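Local structure of PfVFT1 (Plasmodium falciparum, 5JKQ) at residues A[174-185]-A[265-276]; A[205-214]-A[247-255]. The protein is a bi-lobed Venus flytrap protein that probably works as a solute-binding protein, taking up a small ligand between its lobes. The protein carries 3 engineered substitutions. All blocks are in the same frame, centred on the assembly; numbering follows the deposited sequence.

Interaction 1. Residues A[174-185]-A[265-276]; sequences IIKHSNKIMILK and INVFDSFLKTGH
Asn179 reaches across to Leu272 and Thr274 with its whole side chain. Its CB sits 3.5 Å from Leu272 O. CG lies anti to the carbonyl carbon (chi1 -64°), which swings the amide toward the facing strand. At the tip, ND2 donates almost straight to Leu272 O at 2.6 Å. Its other N-H goes to Thr274 OG1 at 3.0 Å, and both acceptors lie close to the amide plane. OD1 accepts from a water at 2.6 Å and also from Asn214 ND2, so the buried amide is gripped at both ends. That water also bonds Thr274 OG1 and His177 NE2.

The His177 ring has Thr274 CB over one face, 3.9 Å from its centroid. His177 ND1 and His276 NE2 share a hydrogen bond of 3.1 Å, with the rings meeting rim to rim. Tyr150 O holds His276 ND1.

The strands are antiparallel, but Ser270 and Phe271 interrupt the pairing between Asp269 and Leu272. Here Ser270 OG donates to Asn179 O at 2.6 Å, in the carbonyl plane, beside a weak bond from Ser270 N. Asp269 OD1 accepts from Phe271 N in an Asx turn, while OD2 forms a long salt bridge of 3.5 Å with Lys180 NZ. Past the break, Ile181 CB rests over the Phe268 ring.

Asn179, Ile181 and Leu272 pack on helix 212-222. On the opposite sheet face, selenomethionine Met182 meets helix 236-244. Strand 250-253 pairs with 175-184 on the side away from 265-276, bonded at Lys180 and Met182.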
# COMPACT_ATOMS: atom_id res chain seq x y z
N ILE A 174 5.88 1.49 3.02
CA ILE A 174 5.95 1.66 4.47
C ILE A 174 5.05 0.68 5.21
O ILE A 174 5.33 0.32 6.36
CB ILE A 174 5.57 3.10 4.88
CG1 ILE A 174 4.18 3.47 4.35
CG2 ILE A 174 6.61 4.09 4.37
CD1 ILE A 174 3.54 4.64 5.08
N ILE A 175 3.97 0.27 4.56
CA ILE A 175 2.96 -0.59 5.17
C ILE A 175 2.58 -1.69 4.19
O ILE A 175 2.33 -1.44 3.01
CB ILE A 175 1.71 0.22 5.58
CG1 ILE A 175 2.09 1.24 6.65
CG2 ILE A 175 0.61 -0.70 6.10
CD1 ILE A 175 1.02 2.28 6.92
N LYS A 176 2.53 -2.92 4.71
CA LYS A 176 2.21 -4.09 3.90
C LYS A 176 1.07 -4.90 4.52
O LYS A 176 0.81 -4.80 5.72
CB LYS A 176 3.44 -5.00 3.75
CG LYS A 176 4.72 -4.28 3.37
CD LYS A 176 5.86 -5.27 3.23
CE LYS A 176 7.21 -4.57 3.13
NZ LYS A 176 7.95 -4.96 1.91
N HIS A 177 0.40 -5.68 3.69
CA HIS A 177 -0.46 -6.76 4.18
C HIS A 177 -0.05 -8.04 3.47
O HIS A 177 0.51 -8.01 2.38
CB HIS A 177 -1.95 -6.44 3.96
CG HIS A 177 -2.42 -6.61 2.55
ND1 HIS A 177 -2.58 -5.54 1.69
CD2 HIS A 177 -2.80 -7.71 1.85
CE1 HIS A 177 -3.02 -5.98 0.52
NE2 HIS A 177 -3.16 -7.29 0.60
N SER A 178 -0.30 -9.18 4.11
CA SER A 178 0.14 -10.46 3.59
C SER A 178 -0.95 -11.16 2.79
O SER A 178 -2.12 -10.77 2.84
CB SER A 178 0.61 -11.36 4.74
OG SER A 178 1.30 -12.49 4.24
N ASN A 179 -0.56 -12.18 2.04
CA ASN A 179 -1.48 -12.97 1.24
C ASN A 179 -1.56 -14.41 1.75
O ASN A 179 -0.57 -15.14 1.72
CB ASN A 179 -1.06 -12.95 -0.23
CG ASN A 179 -1.12 -11.56 -0.83
OD1 ASN A 179 -2.14 -11.16 -1.39
ND2 ASN A 179 -0.04 -10.81 -0.70
N LYS A 180 -2.74 -14.80 2.21
CA LYS A 180 -2.94 -16.14 2.73
C LYS A 180 -3.38 -17.08 1.61
O LYS A 180 -3.95 -16.65 0.61
CB LYS A 180 -3.97 -16.14 3.86
CG LYS A 180 -3.64 -15.14 4.96
CD LYS A 180 -4.61 -15.24 6.11
CE LYS A 180 -4.36 -14.15 7.15
NZ LYS A 180 -2.97 -14.20 7.69
N ILE A 181 -3.08 -18.36 1.78
CA ILE A 181 -3.40 -19.38 0.79
C ILE A 181 -4.28 -20.44 1.43
O ILE A 181 -3.86 -21.11 2.38
CB ILE A 181 -2.13 -20.04 0.21
CG1 ILE A 181 -1.26 -18.99 -0.48
CG2 ILE A 181 -2.50 -21.15 -0.78
CD1 ILE A 181 0.12 -19.48 -0.87
N MSE A 182 -5.51 -20.58 0.94
CA MSE A 182 -6.38 -21.64 1.42
C MSE A 182 -6.41 -22.79 0.42
O MSE A 182 -6.46 -22.58 -0.80
CB MSE A 182 -7.79 -21.12 1.71
CG MSE A 182 -8.52 -20.47 0.56
SE MSE A 182 -10.35 -20.06 1.13
CE MSE A 182 -11.04 -21.87 1.22
N ILE A 183 -6.37 -24.01 0.95
CA ILE A 183 -6.24 -25.21 0.14
C ILE A 183 -6.85 -26.40 0.88
O ILE A 183 -6.92 -26.41 2.11
CB ILE A 183 -4.75 -25.50 -0.19
CG1 ILE A 183 -4.62 -26.71 -1.12
CG2 ILE A 183 -3.95 -25.71 1.10
CD1 ILE A 183 -3.22 -26.93 -1.66
N LEU A 184 -7.32 -27.39 0.13
CA LEU A 184 -7.87 -28.60 0.72
C LEU A 184 -6.77 -29.38 1.44
O LEU A 184 -5.68 -29.57 0.91
CB LEU A 184 -8.51 -29.47 -0.36
CG LEU A 184 -9.74 -28.87 -1.04
CD1 LEU A 184 -10.04 -29.58 -2.34
CD2 LEU A 184 -10.94 -28.92 -0.10
N LYS A 185 -7.07 -29.84 2.66
CA LYS A 185 -6.12 -30.59 3.46
C LYS A 185 -5.66 -31.87 2.77
O LYS A 185 -4.56 -32.35 3.01
CB LYS A 185 -6.72 -30.95 4.82
CG LYS A 185 -6.57 -29.87 5.88
CD LYS A 185 -6.24 -30.46 7.24
CE LYS A 185 -5.81 -29.38 8.23
NZ LYS A 185 -5.69 -29.91 9.61
N ILE A 265 -10.16 -28.12 5.24
CA ILE A 265 -9.52 -26.95 4.66
C ILE A 265 -8.29 -26.55 5.45
O ILE A 265 -8.23 -26.71 6.67
CB ILE A 265 -10.52 -25.76 4.57
CG1 ILE A 265 -11.44 -25.93 3.35
CG2 ILE A 265 -9.80 -24.41 4.50
CD1 ILE A 265 -10.76 -25.75 1.98
N ASN A 266 -7.30 -26.05 4.72
CA ASN A 266 -6.06 -25.56 5.29
C ASN A 266 -5.85 -24.11 4.90
O ASN A 266 -6.15 -23.73 3.77
CB ASN A 266 -4.89 -26.41 4.81
CG ASN A 266 -4.00 -26.88 5.93
OD1 ASN A 266 -3.71 -28.07 6.05
ND2 ASN A 266 -3.56 -25.94 6.77
N VAL A 267 -5.36 -23.30 5.83
CA VAL A 267 -5.01 -21.92 5.52
C VAL A 267 -3.68 -21.55 6.18
O VAL A 267 -3.54 -21.66 7.40
CB VAL A 267 -6.09 -20.92 5.98
CG1 VAL A 267 -5.82 -19.54 5.40
CG2 VAL A 267 -7.48 -21.39 5.56
N PHE A 268 -2.72 -21.12 5.37
CA PHE A 268 -1.41 -20.72 5.88
C PHE A 268 -0.98 -19.40 5.24
O PHE A 268 -1.39 -19.07 4.13
CB PHE A 268 -0.37 -21.81 5.61
CG PHE A 268 -0.20 -22.16 4.16
CD1 PHE A 268 0.67 -21.44 3.35
CD2 PHE A 268 -0.91 -23.21 3.60
CE1 PHE A 268 0.82 -21.75 2.02
CE2 PHE A 268 -0.75 -23.54 2.26
CZ PHE A 268 0.11 -22.81 1.47
N ASP A 269 -0.17 -18.65 5.97
CA ASP A 269 0.33 -17.36 5.51
C ASP A 269 1.58 -17.57 4.66
O ASP A 269 2.62 -18.00 5.16
CB ASP A 269 0.63 -16.44 6.70
CG ASP A 269 0.71 -14.97 6.31
OD1 ASP A 269 1.00 -14.67 5.13
OD2 ASP A 269 0.47 -14.12 7.19
N SER A 270 1.48 -17.27 3.37
CA SER A 270 2.61 -17.40 2.45
C SER A 270 3.71 -16.40 2.76
O SER A 270 4.86 -16.59 2.37
CB SER A 270 2.15 -17.22 1.00
OG SER A 270 1.73 -15.88 0.78
N PHE A 271 3.33 -15.33 3.46
CA PHE A 271 4.22 -14.21 3.75
C PHE A 271 4.70 -13.51 2.47
O PHE A 271 5.67 -12.76 2.49
CB PHE A 271 5.42 -14.67 4.59
CG PHE A 271 5.05 -15.18 5.95
CD1 PHE A 271 4.25 -14.42 6.79
CD2 PHE A 271 5.48 -16.42 6.39
CE1 PHE A 271 3.90 -14.89 8.05
CE2 PHE A 271 5.13 -16.89 7.64
CZ PHE A 271 4.34 -16.12 8.47
N LEU A 272 4.00 -13.78 1.37
CA LEU A 272 4.18 -13.01 0.15
C LEU A 272 3.38 -11.72 0.30
O LEU A 272 2.14 -11.75 0.26
CB LEU A 272 3.72 -13.81 -1.08
CG LEU A 272 4.52 -15.08 -1.38
CD1 LEU A 272 3.76 -15.97 -2.36
CD2 LEU A 272 5.90 -14.74 -1.92
N LYS A 273 4.07 -10.61 0.47
CA LYS A 273 3.43 -9.37 0.89
C LYS A 273 2.98 -8.48 -0.26
O LYS A 273 3.53 -8.53 -1.36
CB LYS A 273 4.37 -8.58 1.80
CG LYS A 273 4.90 -9.37 2.98
CD LYS A 273 3.78 -10.00 3.79
CE LYS A 273 4.30 -10.68 5.04
NZ LYS A 273 4.26 -9.78 6.23
N THR A 274 1.97 -7.67 0.02
CA THR A 274 1.50 -6.63 -0.88
C THR A 274 1.78 -5.29 -0.21
O THR A 274 1.19 -4.98 0.83
CB THR A 274 0.00 -6.78 -1.21
OG1 THR A 274 -0.23 -8.04 -1.85
CG2 THR A 274 -0.49 -5.65 -2.11
N GLY A 275 2.68 -4.51 -0.79
CA GLY A 275 3.09 -3.25 -0.20
C GLY A 275 2.18 -2.09 -0.55
O GLY A 275 1.49 -2.10 -1.57
N HIS A 276 2.18 -1.08 0.32
CA HIS A 276 1.45 0.17 0.09
C HIS A 276 2.41 1.35 0.19
O HIS A 276 3.24 1.40 1.09
CB HIS A 276 0.32 0.34 1.11
CG HIS A 276 -0.67 -0.78 1.11
ND1 HIS A 276 -1.70 -0.87 0.20
CD2 HIS A 276 -0.79 -1.86 1.92
CE1 HIS A 276 -2.41 -1.95 0.44
NE2 HIS A 276 -1.88 -2.57 1.48
O HOH W 1 -2.91 -8.72 -1.73

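Interaction 2. Residues A[205-214]-A[247-255]; sequences LKIACLTEAN and SHIIGVISG
The His248 ring has Ile207 C at its edge, near the plane, while Ala208 CB stands above the plane toward the CG-CD2 rim, 3.6 Å from His248 CD2. Elsewhere on the rim, ND1 donates in plane to Ser247 OG at 2.7 Å. The Phe233 ring meets this ring edge-to-face. The second flat group is the Asn214 amide. Its ND2 donates to Ser254 OG at 3.2 Å, close to the amide plane, and also binds Asn179 OD1 of strand 175-184.

Between these groups two parallel strands pair. Lys206 O takes Ile249 N, Ala208 N gives to Ile250 O, and Ala208 O takes Val252 N at 2.8 Å. A last, weak bond joins Leu210 N to Val252 O. Strand 206-209 also pairs in parallel with 227-229, so it is the middle one of three parallel strands. With helix 212-222 it forms a beta-alpha-beta crossover to 227-229.

Val252 divides its methyls between the helix start and the side chains of strand 206-209. CG1, anti to the backbone N (chi1 -169°), touches Asn214 CB at 3.6 Å. CG2 meets Ile207 CG2 at 3.6 Å and Cys209 SG at 3.7 Å. Ile207 lies side by side with Ile250, and Leu218 of helix 212-222 packs against both. Thr211 is the N-cap of that helix: its OG1 accepts from Asn214 N at 3.1 Å in a capping box. The Cys209-Cys215 disulfide ties the strand to the first turn of the helix.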
# COMPACT_ATOMS: atom_id res chain seq x y z
N LEU A 205 -3.12 -26.50 -13.70
CA LEU A 205 -3.76 -25.99 -12.49
C LEU A 205 -4.17 -24.53 -12.65
O LEU A 205 -3.61 -23.80 -13.47
CB LEU A 205 -2.83 -26.14 -11.29
CG LEU A 205 -2.40 -27.57 -10.96
CD1 LEU A 205 -1.35 -27.57 -9.87
CD2 LEU A 205 -3.60 -28.42 -10.55
N LYS A 206 -5.16 -24.12 -11.86
CA LYS A 206 -5.69 -22.76 -11.91
C LYS A 206 -5.82 -22.21 -10.49
O LYS A 206 -6.17 -22.95 -9.57
CB LYS A 206 -7.04 -22.73 -12.63
CG LYS A 206 -7.11 -23.67 -13.83
CD LYS A 206 -8.35 -23.40 -14.69
CE LYS A 206 -8.38 -24.34 -15.90
NZ LYS A 206 -9.52 -24.05 -16.82
N ILE A 207 -5.54 -20.92 -10.33
CA ILE A 207 -5.53 -20.29 -9.01
C ILE A 207 -6.63 -19.25 -8.90
O ILE A 207 -6.78 -18.38 -9.77
CB ILE A 207 -4.15 -19.65 -8.72
CG1 ILE A 207 -3.11 -20.75 -8.55
CG2 ILE A 207 -4.21 -18.76 -7.46
CD1 ILE A 207 -1.70 -20.26 -8.23
N ALA A 208 -7.41 -19.34 -7.83
CA ALA A 208 -8.48 -18.37 -7.56
C ALA A 208 -7.99 -17.28 -6.62
O ALA A 208 -7.28 -17.56 -5.65
CB ALA A 208 -9.69 -19.08 -6.97
N CYS A 209 -8.37 -16.04 -6.91
CA CYS A 209 -7.97 -14.89 -6.10
C CYS A 209 -9.13 -13.91 -5.95
O CYS A 209 -9.94 -13.75 -6.85
CB CYS A 209 -6.77 -14.19 -6.73
SG CYS A 209 -5.33 -15.26 -6.99
N LEU A 210 -9.20 -13.25 -4.80
CA LEU A 210 -10.28 -12.30 -4.54
C LEU A 210 -9.97 -10.96 -5.18
O LEU A 210 -10.87 -10.22 -5.57
CB LEU A 210 -10.51 -12.14 -3.04
CG LEU A 210 -11.62 -11.18 -2.62
CD1 LEU A 210 -12.95 -11.53 -3.27
CD2 LEU A 210 -11.76 -11.16 -1.11
N THR A 211 -8.68 -10.65 -5.29
CA THR A 211 -8.22 -9.41 -5.92
C THR A 211 -7.09 -9.71 -6.89
O THR A 211 -6.49 -10.78 -6.85
CB THR A 211 -7.73 -8.38 -4.89
OG1 THR A 211 -6.49 -8.82 -4.32
CG2 THR A 211 -8.76 -8.19 -3.77
N GLU A 212 -6.80 -8.75 -7.77
CA GLU A 212 -5.69 -8.87 -8.70
C GLU A 212 -4.36 -8.94 -7.94
O GLU A 212 -3.45 -9.67 -8.33
CB GLU A 212 -5.68 -7.70 -9.68
CG GLU A 212 -4.61 -7.80 -10.76
CD GLU A 212 -4.69 -6.67 -11.77
OE1 GLU A 212 -5.30 -5.63 -11.46
OE2 GLU A 212 -4.14 -6.83 -12.88
N ALA A 213 -4.27 -8.17 -6.86
CA ALA A 213 -3.05 -8.11 -6.06
C ALA A 213 -2.74 -9.46 -5.41
O ALA A 213 -1.58 -9.81 -5.23
CB ALA A 213 -3.17 -7.03 -5.00
N ASN A 214 -3.78 -10.21 -5.06
CA ASN A 214 -3.60 -11.54 -4.49
C ASN A 214 -2.90 -12.47 -5.47
O ASN A 214 -1.92 -13.13 -5.12
CB ASN A 214 -4.95 -12.16 -4.08
CG ASN A 214 -5.54 -11.54 -2.81
OD1 ASN A 214 -6.74 -11.30 -2.74
ND2 ASN A 214 -4.70 -11.29 -1.81
N SER A 247 -12.33 -26.84 -8.29
CA SER A 247 -12.08 -26.25 -9.60
C SER A 247 -10.75 -25.50 -9.63
O SER A 247 -10.08 -25.43 -10.66
CB SER A 247 -13.22 -25.31 -9.99
OG SER A 247 -13.33 -24.24 -9.07
N HIS A 248 -10.37 -24.94 -8.48
CA HIS A 248 -9.10 -24.23 -8.34
C HIS A 248 -8.29 -24.84 -7.19
O HIS A 248 -8.81 -25.05 -6.10
CB HIS A 248 -9.34 -22.74 -8.08
CG HIS A 248 -10.07 -22.06 -9.20
ND1 HIS A 248 -11.34 -22.42 -9.59
CD2 HIS A 248 -9.71 -21.03 -10.00
CE1 HIS A 248 -11.73 -21.64 -10.58
NE2 HIS A 248 -10.76 -20.79 -10.85
N ILE A 249 -7.02 -25.12 -7.45
CA ILE A 249 -6.18 -25.84 -6.50
C ILE A 249 -5.99 -25.07 -5.20
O ILE A 249 -5.92 -25.67 -4.12
CB ILE A 249 -4.79 -26.16 -7.11
CG1 ILE A 249 -3.98 -27.08 -6.19
CG2 ILE A 249 -4.01 -24.87 -7.43
CD1 ILE A 249 -4.58 -28.47 -6.01
N ILE A 250 -5.92 -23.75 -5.28
CA ILE A 250 -5.82 -22.91 -4.10
C ILE A 250 -6.65 -21.64 -4.24
O ILE A 250 -7.06 -21.27 -5.34
CB ILE A 250 -4.35 -22.50 -3.79
CG1 ILE A 250 -3.77 -21.64 -4.92
CG2 ILE A 250 -3.49 -23.74 -3.56
CD1 ILE A 250 -2.48 -20.95 -4.56
N GLY A 251 -6.88 -21.00 -3.10
CA GLY A 251 -7.52 -19.70 -3.06
C GLY A 251 -6.60 -18.72 -2.36
O GLY A 251 -6.13 -18.99 -1.25
N VAL A 252 -6.32 -17.60 -3.02
CA VAL A 252 -5.46 -16.57 -2.45
C VAL A 252 -6.32 -15.43 -1.92
O VAL A 252 -7.16 -14.88 -2.64
CB VAL A 252 -4.47 -16.01 -3.49
CG1 VAL A 252 -3.42 -15.14 -2.81
CG2 VAL A 252 -3.79 -17.14 -4.25
N ILE A 253 -6.10 -15.07 -0.66
CA ILE A 253 -6.93 -14.07 -0.01
C ILE A 253 -6.19 -13.45 1.18
O ILE A 253 -5.37 -14.10 1.82
CB ILE A 253 -8.27 -14.69 0.44
CG1 ILE A 253 -9.28 -13.60 0.82
CG2 ILE A 253 -8.06 -15.69 1.59
CD1 ILE A 253 -10.72 -14.06 0.71
N SER A 254 -6.48 -12.18 1.46
CA SER A 254 -5.77 -11.44 2.49
C SER A 254 -6.34 -11.65 3.89
O SER A 254 -5.68 -11.35 4.89
CB SER A 254 -5.78 -9.94 2.16
OG SER A 254 -5.28 -9.71 0.86
N GLY A 255 -7.56 -12.18 3.97
CA GLY A 255 -8.21 -12.38 5.26
C GLY A 255 -9.23 -13.50 5.28
O GLY A 255 -9.71 -13.94 4.23
O HOH W 2 -6.93 -26.12 -10.86

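The two interactions have centres 10 Å apart and belong to one mixed sheet. Across it the strands run 227-229, 206-209, 250-253, 175-184 and 265-281. Interaction 2 is thus the parallel part, and interaction 1 the antiparallel part. Strand 175-184 pairs with 250-253 and so joins them, with Lys180 N bonded to Ile253 O. Along the chain, interaction 2 is nested inside the loop closed by interaction 1. Strand 265-281 follows strand 250-253 in the chain. The chain thus enters this lobe by 175-184 and leaves by 265-281. These two long strands probably form the link between the lobes that Venus flytrap proteins use as a hinge.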